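Local coordinates for protein Two-component system sensor histidine kinase (Bacteroides thetaiotaomicron, PDB 3OTT) that probably senses saccharides through this extracellular beta-propeller and beta-sandwich region and relays the signal as a membrane-bound histidine kinase that regulates transcription, at residues 442-447 with 455-460; 345-350 with 357-362; 249-254 with 277-282. All blocks are in the same frame, centred on the assembly; numbering follows the deposited sequence.

In the fold
The three contacts follow one another along the chain, contact 3 in the first ring of propeller blades, contacts 2 and 1 in the second. Contact 2 (345-350 with 357-362) joins the last two strands of one four-stranded antiparallel sheet, and contact 1 (442-447 with 455-460) joins a strand to the chain beyond a short helix; their centres are 29 Å apart. Contact 3 (249-254 with 277-282) links two sheets, its centre 47 Å from that of contact 2 and 72 Å from that of contact 1. The bound hexatantalum dodecabromide lies about 11 Å from the side chain of F348 in contact 2, and A352 and E354, in the turn that joins its two segments, line the ligand's pocket.

Contact 1 of 3, residues 442-447 with 455-460; sequences FVVDKH and GQYIAE
V444 and A459 bring the backbones closest, with CA atoms 5.1 Å apart, while 442-445 and 457-460 run 93° apart end to end. E460 supplies the polar link: with its chain bent about the CB-CG bond (chi2 72°), OE1 takes the N-H of D445 at 3.0 Å, the bond nearly straight (167°) but reaching the carboxylate from above its plane. The other oxygen, OE2, receives the hydroxyl of Y457 (OH to OE2 2.9 Å) on its syn lone pair, so two donors grip this carboxylate. D445 turns its own OD1 to the backbone N of K448, as N-cap of helix 446-451. Below, V444 is shared by branch: CG1 meets CE2 of Y457 at 3.7 Å, and CG2 meets CB of A459 at 3.8 Å. CB of A459 also lies at the edge of the F442 ring, in its plane. A phenylalanine in place of Y457 would probably keep the touch on V444 but deprive E460 OE2 of its hydroxyl partner, leaving the carboxylate less fixed in its rotation. Strand 441-445 lies between strands 431-436 and 457-463; the side chains of V444 and Y457 both reach L449 of helix 446-451, and F442 and V444 pack on I409 of strand 403-410.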
# COMPACT_ATOMS: atom_id res chain seq x y z
N PHE B 442 37.31 13.64 10.01
CA PHE B 442 37.48 15.01 9.54
C PHE B 442 36.93 15.96 10.61
O PHE B 442 35.86 15.68 11.23
CB PHE B 442 36.67 15.24 8.25
CG PHE B 442 37.10 14.37 7.10
CD1 PHE B 442 36.66 13.04 6.97
CD2 PHE B 442 37.94 14.89 6.13
CE1 PHE B 442 37.10 12.23 5.86
CE2 PHE B 442 38.40 14.07 5.05
CZ PHE B 442 37.96 12.76 4.92
N VAL B 443 37.65 17.05 10.83
CA VAL B 443 37.22 18.10 11.74
C VAL B 443 37.09 19.36 10.91
O VAL B 443 38.09 19.79 10.30
CB VAL B 443 38.22 18.31 12.85
CG1 VAL B 443 37.72 19.41 13.77
CG2 VAL B 443 38.48 16.98 13.62
N VAL B 444 35.86 19.89 10.81
CA VAL B 444 35.51 20.96 9.88
C VAL B 444 34.87 22.16 10.61
O VAL B 444 34.04 22.00 11.53
CB VAL B 444 34.48 20.44 8.86
CG1 VAL B 444 33.76 21.57 8.12
CG2 VAL B 444 35.14 19.47 7.82
N ASP B 445 35.24 23.35 10.20
CA ASP B 445 34.63 24.54 10.75
C ASP B 445 33.15 24.65 10.30
O ASP B 445 32.87 24.84 9.13
CB ASP B 445 35.44 25.77 10.37
CG ASP B 445 34.88 27.07 11.03
OD1 ASP B 445 33.70 27.43 10.79
OD2 ASP B 445 35.62 27.73 11.79
N LYS B 446 32.22 24.49 11.23
CA LYS B 446 30.80 24.39 10.89
C LYS B 446 30.26 25.60 10.06
O LYS B 446 29.71 25.42 8.96
CB LYS B 446 29.97 24.17 12.14
CG LYS B 446 28.56 23.67 11.87
CD LYS B 446 27.81 23.52 13.11
CE LYS B 446 27.17 24.90 13.56
NZ LYS B 446 26.03 24.60 14.47
N HIS B 447 30.48 26.81 10.56
CA HIS B 447 29.98 28.01 9.82
C HIS B 447 30.60 28.22 8.46
O HIS B 447 29.90 28.55 7.52
CB HIS B 447 29.99 29.29 10.67
CG HIS B 447 28.98 29.23 11.79
ND1 HIS B 447 29.14 29.89 12.99
CD2 HIS B 447 27.81 28.55 11.89
CE1 HIS B 447 28.10 29.63 13.77
NE2 HIS B 447 27.29 28.81 13.13
N GLY B 455 31.46 23.67 -3.47
CA GLY B 455 31.16 22.38 -4.11
C GLY B 455 32.14 21.26 -3.76
O GLY B 455 31.82 20.08 -3.90
N GLN B 456 33.34 21.65 -3.34
CA GLN B 456 34.21 20.82 -2.53
C GLN B 456 34.78 21.61 -1.29
O GLN B 456 35.49 22.60 -1.43
CB GLN B 456 35.33 20.32 -3.42
CG GLN B 456 36.17 19.19 -2.84
CD GLN B 456 37.26 18.69 -3.82
OE1 GLN B 456 38.14 19.45 -4.25
NE2 GLN B 456 37.21 17.40 -4.16
N TYR B 457 34.53 21.16 -0.09
CA TYR B 457 35.12 21.83 1.06
C TYR B 457 36.44 21.18 1.56
O TYR B 457 36.49 19.95 1.77
CB TYR B 457 34.12 21.86 2.20
CG TYR B 457 34.57 22.79 3.28
CD1 TYR B 457 34.41 24.18 3.12
CD2 TYR B 457 35.21 22.32 4.43
CE1 TYR B 457 34.83 25.05 4.07
CE2 TYR B 457 35.65 23.21 5.40
CZ TYR B 457 35.44 24.57 5.21
OH TYR B 457 35.87 25.52 6.12
N ILE B 458 37.47 21.99 1.79
CA ILE B 458 38.70 21.45 2.36
C ILE B 458 38.75 21.53 3.91
O ILE B 458 38.77 22.63 4.50
CB ILE B 458 39.99 22.08 1.77
CG1 ILE B 458 39.91 22.29 0.24
CG2 ILE B 458 41.22 21.28 2.24
CD1 ILE B 458 40.02 21.05 -0.66
N ALA B 459 38.81 20.37 4.54
CA ALA B 459 38.69 20.23 5.98
C ALA B 459 39.88 20.83 6.65
O ALA B 459 40.98 20.59 6.21
CB ALA B 459 38.63 18.77 6.37
N GLU B 460 39.66 21.52 7.77
CA GLU B 460 40.77 22.09 8.53
C GLU B 460 41.73 20.98 9.04
O GLU B 460 42.93 21.16 9.07
CB GLU B 460 40.23 22.93 9.72
CG GLU B 460 39.69 24.37 9.34
CD GLU B 460 38.35 24.40 8.57
OE1 GLU B 460 37.63 23.39 8.44
OE2 GLU B 460 37.99 25.46 8.06

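Contact 2 of 3, residues 345-350 with 357-362; sequences LIRFTD and DAIWYR
L345 and Y361 exchange two backbone hydrogen bonds, as do R347 and I359, in an antiparallel pairing whose strand axes come within 4.6 Å. The shortest of the four runs from I359 N to R347 O, 2.7 Å. Between these two hydrogen-bonded pairs lies the non-hydrogen-bonded pair I346 and W360, where CA of I346 adds a CA-H...O contact to O of I359 at 3.3 Å.

The main apolar contact is a CH-pi interaction. CG1 of I346 stands 3.5 Å from the centroid of the five-membered ring of W360, only 3° off its normal, and CD1 continues over the six-membered part. With CG1 beside the backbone N (chi1 -52°), the ethyl arm of I346 extends across the indole while CG2 is left to approach CB of A358 at 4.2 Å. The guanidinium of R362 covers the opposite face of the indole, whose NE1 bonds to O of N343. On the other side of the sheet R347 and I359 lie alongside each other, CD1 of I359 over one face of the guanidinium, 3.8 Å from NH2 of R347.

Past the end of the paired strands, a side-chain hydrogen bond joins the loop residues: OG1 of T349 donates to the syn lone pair of D357 OD1 at 2.9 Å.

Strand 359-361 is an edge strand of its four-stranded sheet, and 344-348 pairs on its other flank with 337-341. F348, A358 and W360 pack against helix 315-318, whereas L345 reaches strand 375-380 and the ring of Y361 meets F404 edge-to-face.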
# COMPACT_ATOMS: atom_id res chain seq x y z
N LEU B 345 14.78 8.20 4.66
CA LEU B 345 14.57 8.85 5.94
C LEU B 345 13.17 9.46 6.02
O LEU B 345 12.79 10.27 5.17
CB LEU B 345 15.64 9.95 6.14
CG LEU B 345 15.62 10.87 7.37
CD1 LEU B 345 15.93 10.17 8.68
CD2 LEU B 345 16.59 12.09 7.19
N ILE B 346 12.45 9.13 7.07
CA ILE B 346 11.08 9.54 7.20
C ILE B 346 10.94 10.56 8.34
O ILE B 346 11.36 10.26 9.48
CB ILE B 346 10.17 8.34 7.44
CG1 ILE B 346 10.42 7.25 6.38
CG2 ILE B 346 8.68 8.76 7.47
CD1 ILE B 346 9.78 5.92 6.75
N ARG B 347 10.38 11.74 7.99
CA ARG B 347 9.97 12.75 8.95
C ARG B 347 8.46 12.72 9.21
O ARG B 347 7.67 12.73 8.27
CB ARG B 347 10.23 14.15 8.40
CG ARG B 347 10.35 15.21 9.44
CD ARG B 347 10.35 16.55 8.76
NE ARG B 347 8.98 17.00 8.55
CZ ARG B 347 8.62 18.23 8.22
NH1 ARG B 347 9.55 19.16 8.04
NH2 ARG B 347 7.34 18.55 8.11
N PHE B 348 8.08 12.76 10.48
CA PHE B 348 6.67 12.67 10.82
C PHE B 348 6.46 13.21 12.23
O PHE B 348 7.43 13.34 12.98
CB PHE B 348 6.16 11.21 10.62
CG PHE B 348 6.77 10.20 11.55
CD1 PHE B 348 8.06 9.70 11.32
CD2 PHE B 348 6.05 9.73 12.66
CE1 PHE B 348 8.64 8.73 12.22
CE2 PHE B 348 6.61 8.78 13.54
CZ PHE B 348 7.94 8.29 13.33
N THR B 349 5.25 13.55 12.61
CA THR B 349 5.02 14.19 13.90
C THR B 349 4.27 13.35 14.95
O THR B 349 4.34 13.62 16.16
CB THR B 349 4.24 15.49 13.75
OG1 THR B 349 2.96 15.19 13.18
CG2 THR B 349 5.01 16.49 12.86
N ASP B 350 3.52 12.34 14.55
CA ASP B 350 2.96 11.51 15.62
C ASP B 350 3.18 10.02 15.38
O ASP B 350 2.94 9.54 14.27
CB ASP B 350 1.47 11.85 15.93
CG ASP B 350 0.49 11.14 14.98
OD1 ASP B 350 -0.26 10.26 15.49
OD2 ASP B 350 0.47 11.46 13.75
N ASP B 357 1.04 13.08 7.57
CA ASP B 357 1.96 14.17 7.23
C ASP B 357 3.42 13.71 7.23
O ASP B 357 4.33 14.49 7.53
CB ASP B 357 1.78 15.34 8.22
CG ASP B 357 2.18 14.98 9.66
OD1 ASP B 357 2.02 15.88 10.51
OD2 ASP B 357 2.66 13.85 9.97
N ALA B 358 3.63 12.44 6.94
CA ALA B 358 4.98 11.89 6.82
C ALA B 358 5.61 12.44 5.56
O ALA B 358 4.96 12.61 4.54
CB ALA B 358 4.91 10.40 6.75
N ILE B 359 6.89 12.74 5.64
CA ILE B 359 7.65 13.00 4.43
C ILE B 359 8.80 11.99 4.35
O ILE B 359 9.54 11.79 5.33
CB ILE B 359 8.19 14.42 4.43
CG1 ILE B 359 7.03 15.41 4.47
CG2 ILE B 359 9.05 14.70 3.20
CD1 ILE B 359 7.51 16.81 4.78
N TRP B 360 8.98 11.38 3.19
CA TRP B 360 9.91 10.29 3.07
C TRP B 360 10.95 10.69 2.04
O TRP B 360 10.62 10.75 0.83
CB TRP B 360 9.20 9.02 2.63
CG TRP B 360 10.04 7.76 2.79
CD1 TRP B 360 11.41 7.67 2.81
CD2 TRP B 360 9.54 6.43 2.94
NE1 TRP B 360 11.79 6.36 2.99
CE2 TRP B 360 10.65 5.58 3.09
CE3 TRP B 360 8.23 5.88 2.99
CZ2 TRP B 360 10.52 4.21 3.26
CZ3 TRP B 360 8.09 4.51 3.16
CH2 TRP B 360 9.23 3.68 3.30
N TYR B 361 12.17 10.97 2.53
CA TYR B 361 13.30 11.43 1.72
C TYR B 361 14.07 10.23 1.20
O TYR B 361 14.48 9.33 1.99
CB TYR B 361 14.26 12.30 2.53
CG TYR B 361 13.65 13.61 2.91
CD1 TYR B 361 12.88 13.73 4.10
CD2 TYR B 361 13.79 14.73 2.09
CE1 TYR B 361 12.25 14.95 4.45
CE2 TYR B 361 13.17 15.99 2.45
CZ TYR B 361 12.40 16.05 3.63
OH TYR B 361 11.77 17.21 4.00
N ARG B 362 14.20 10.15 -0.13
CA ARG B 362 15.05 9.10 -0.68
C ARG B 362 15.61 9.41 -2.00
O ARG B 362 15.15 10.36 -2.66
CB ARG B 362 14.41 7.73 -0.72
CG ARG B 362 13.30 7.64 -1.56
CD ARG B 362 12.12 7.50 -0.64
NE ARG B 362 11.52 6.16 -0.61
CZ ARG B 362 10.24 5.97 -0.90
NH1 ARG B 362 9.49 7.03 -1.25
NH2 ARG B 362 9.69 4.77 -0.85

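Contact 3 of 3, residues 249-254 with 277-282; sequences TDNGLY and TNNIIW
The amides of N251 and N279 point the same way side by side, their planes 89° apart and OD1 of N251 4.0 Å from ND2 of N279; OD1 of N279 is held by the backbone N of H268. One face of the W282 indole carries CG2 of its neighbour I280, while CG1 of I280 touches CB of D250 at 3.9 Å.

Two backbone bonds tie the segments. I281 N meets O of T249 at 2.9 Å, almost perfectly straight (178°). G252 N reaches a lone pair of N279 O at 2.7 Å, more bent but in the carbonyl plane. Beside them, CD1 of I281 lies over the backbone of G252 and L253, 3.7 Å from CB of L253; CG1 of I281 sits beside its own backbone N (chi1 -62°) and carries the methyl there.

T249 fixes the turn that presents these groups: its OG1 accepts from N251 N at 2.6 Å in an ST turn and donates to O of G252. T249 N reaches this same oxygen from the opposite face of its plane. Across the contact, OD1 of N278 accepts from I280 N, an Asx turn leading into strand 281-286.

The turn between strands 245-249 and 252-256 thus meets the start of a strand in another four-stranded sheet, a junction between neighbouring blades of a beta-propeller.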
# COMPACT_ATOMS: atom_id res chain seq x y z
N THR B 249 -18.40 -23.30 19.28
CA THR B 249 -19.26 -24.45 19.15
C THR B 249 -20.47 -24.24 20.03
O THR B 249 -20.62 -23.22 20.65
CB THR B 249 -18.50 -25.79 19.51
OG1 THR B 249 -18.33 -25.89 20.93
CG2 THR B 249 -17.10 -25.85 18.84
N ASP B 250 -21.31 -25.26 20.13
CA ASP B 250 -22.24 -25.29 21.21
C ASP B 250 -21.70 -25.92 22.47
O ASP B 250 -22.46 -26.09 23.42
CB ASP B 250 -23.57 -25.95 20.85
CG ASP B 250 -23.41 -27.06 19.93
OD1 ASP B 250 -22.88 -28.11 20.34
OD2 ASP B 250 -23.84 -26.87 18.78
N ASN B 251 -20.41 -26.22 22.53
CA ASN B 251 -19.85 -26.68 23.82
C ASN B 251 -18.53 -26.00 24.04
O ASN B 251 -17.49 -26.66 24.32
CB ASN B 251 -19.79 -28.22 23.92
CG ASN B 251 -19.32 -28.74 25.33
OD1 ASN B 251 -19.74 -28.23 26.39
ND2 ASN B 251 -18.43 -29.78 25.32
N GLY B 252 -18.55 -24.68 23.84
CA GLY B 252 -17.44 -23.81 24.17
C GLY B 252 -16.54 -23.53 22.98
O GLY B 252 -16.90 -23.77 21.84
N LEU B 253 -15.37 -23.04 23.31
CA LEU B 253 -14.36 -22.55 22.39
C LEU B 253 -13.17 -23.50 22.25
O LEU B 253 -12.65 -23.99 23.23
CB LEU B 253 -13.83 -21.17 22.91
CG LEU B 253 -12.73 -20.45 22.12
CD1 LEU B 253 -13.13 -20.03 20.70
CD2 LEU B 253 -12.29 -19.27 22.93
N TYR B 254 -12.76 -23.74 21.00
CA TYR B 254 -11.60 -24.56 20.72
C TYR B 254 -10.64 -23.66 19.99
O TYR B 254 -11.05 -22.78 19.21
CB TYR B 254 -11.92 -25.74 19.84
CG TYR B 254 -12.67 -26.83 20.56
CD1 TYR B 254 -14.03 -26.74 20.74
CD2 TYR B 254 -12.00 -27.97 21.07
CE1 TYR B 254 -14.74 -27.75 21.34
CE2 TYR B 254 -12.70 -29.00 21.72
CZ TYR B 254 -14.09 -28.87 21.84
OH TYR B 254 -14.87 -29.77 22.52
N THR B 277 -18.63 -16.77 29.43
CA THR B 277 -19.98 -16.47 29.96
C THR B 277 -21.01 -17.56 29.63
O THR B 277 -21.85 -17.91 30.46
CB THR B 277 -20.49 -15.08 29.44
OG1 THR B 277 -21.65 -14.71 30.16
CG2 THR B 277 -20.85 -15.11 27.95
N ASN B 278 -20.94 -18.12 28.42
CA ASN B 278 -21.85 -19.20 28.06
C ASN B 278 -21.15 -20.07 27.00
O ASN B 278 -20.29 -19.57 26.27
CB ASN B 278 -23.16 -18.58 27.52
CG ASN B 278 -24.17 -19.61 27.07
OD1 ASN B 278 -24.28 -19.88 25.87
ND2 ASN B 278 -24.96 -20.13 28.00
N ASN B 279 -21.58 -21.33 26.88
CA ASN B 279 -20.88 -22.37 26.08
C ASN B 279 -21.32 -22.33 24.63
O ASN B 279 -20.67 -22.95 23.76
CB ASN B 279 -21.14 -23.79 26.66
CG ASN B 279 -20.24 -24.12 27.87
OD1 ASN B 279 -19.22 -23.47 28.11
ND2 ASN B 279 -20.64 -25.11 28.65
N ILE B 280 -22.44 -21.67 24.34
CA ILE B 280 -22.88 -21.63 22.99
C ILE B 280 -22.37 -20.39 22.31
O ILE B 280 -22.88 -19.29 22.57
CB ILE B 280 -24.39 -21.76 22.80
CG1 ILE B 280 -24.89 -23.14 23.26
CG2 ILE B 280 -24.72 -21.56 21.29
CD1 ILE B 280 -26.34 -23.17 23.83
N ILE B 281 -21.41 -20.55 21.38
CA ILE B 281 -20.76 -19.39 20.76
C ILE B 281 -21.21 -19.11 19.32
O ILE B 281 -20.71 -19.73 18.37
CB ILE B 281 -19.22 -19.52 20.83
CG1 ILE B 281 -18.74 -19.58 22.29
CG2 ILE B 281 -18.52 -18.32 20.18
CD1 ILE B 281 -17.38 -20.25 22.47
N TRP B 282 -22.13 -18.15 19.16
CA TRP B 282 -22.74 -17.76 17.87
C TRP B 282 -21.81 -17.02 16.93
O TRP B 282 -21.96 -17.17 15.74
CB TRP B 282 -24.01 -16.90 18.02
CG TRP B 282 -25.11 -17.61 18.76
CD1 TRP B 282 -25.56 -17.36 20.04
CD2 TRP B 282 -25.84 -18.76 18.30
NE1 TRP B 282 -26.55 -18.23 20.37
CE2 TRP B 282 -26.74 -19.10 19.32
CE3 TRP B 282 -25.84 -19.50 17.11
CZ2 TRP B 282 -27.64 -20.16 19.21
CZ3 TRP B 282 -26.76 -20.60 16.99
CH2 TRP B 282 -27.64 -20.89 18.04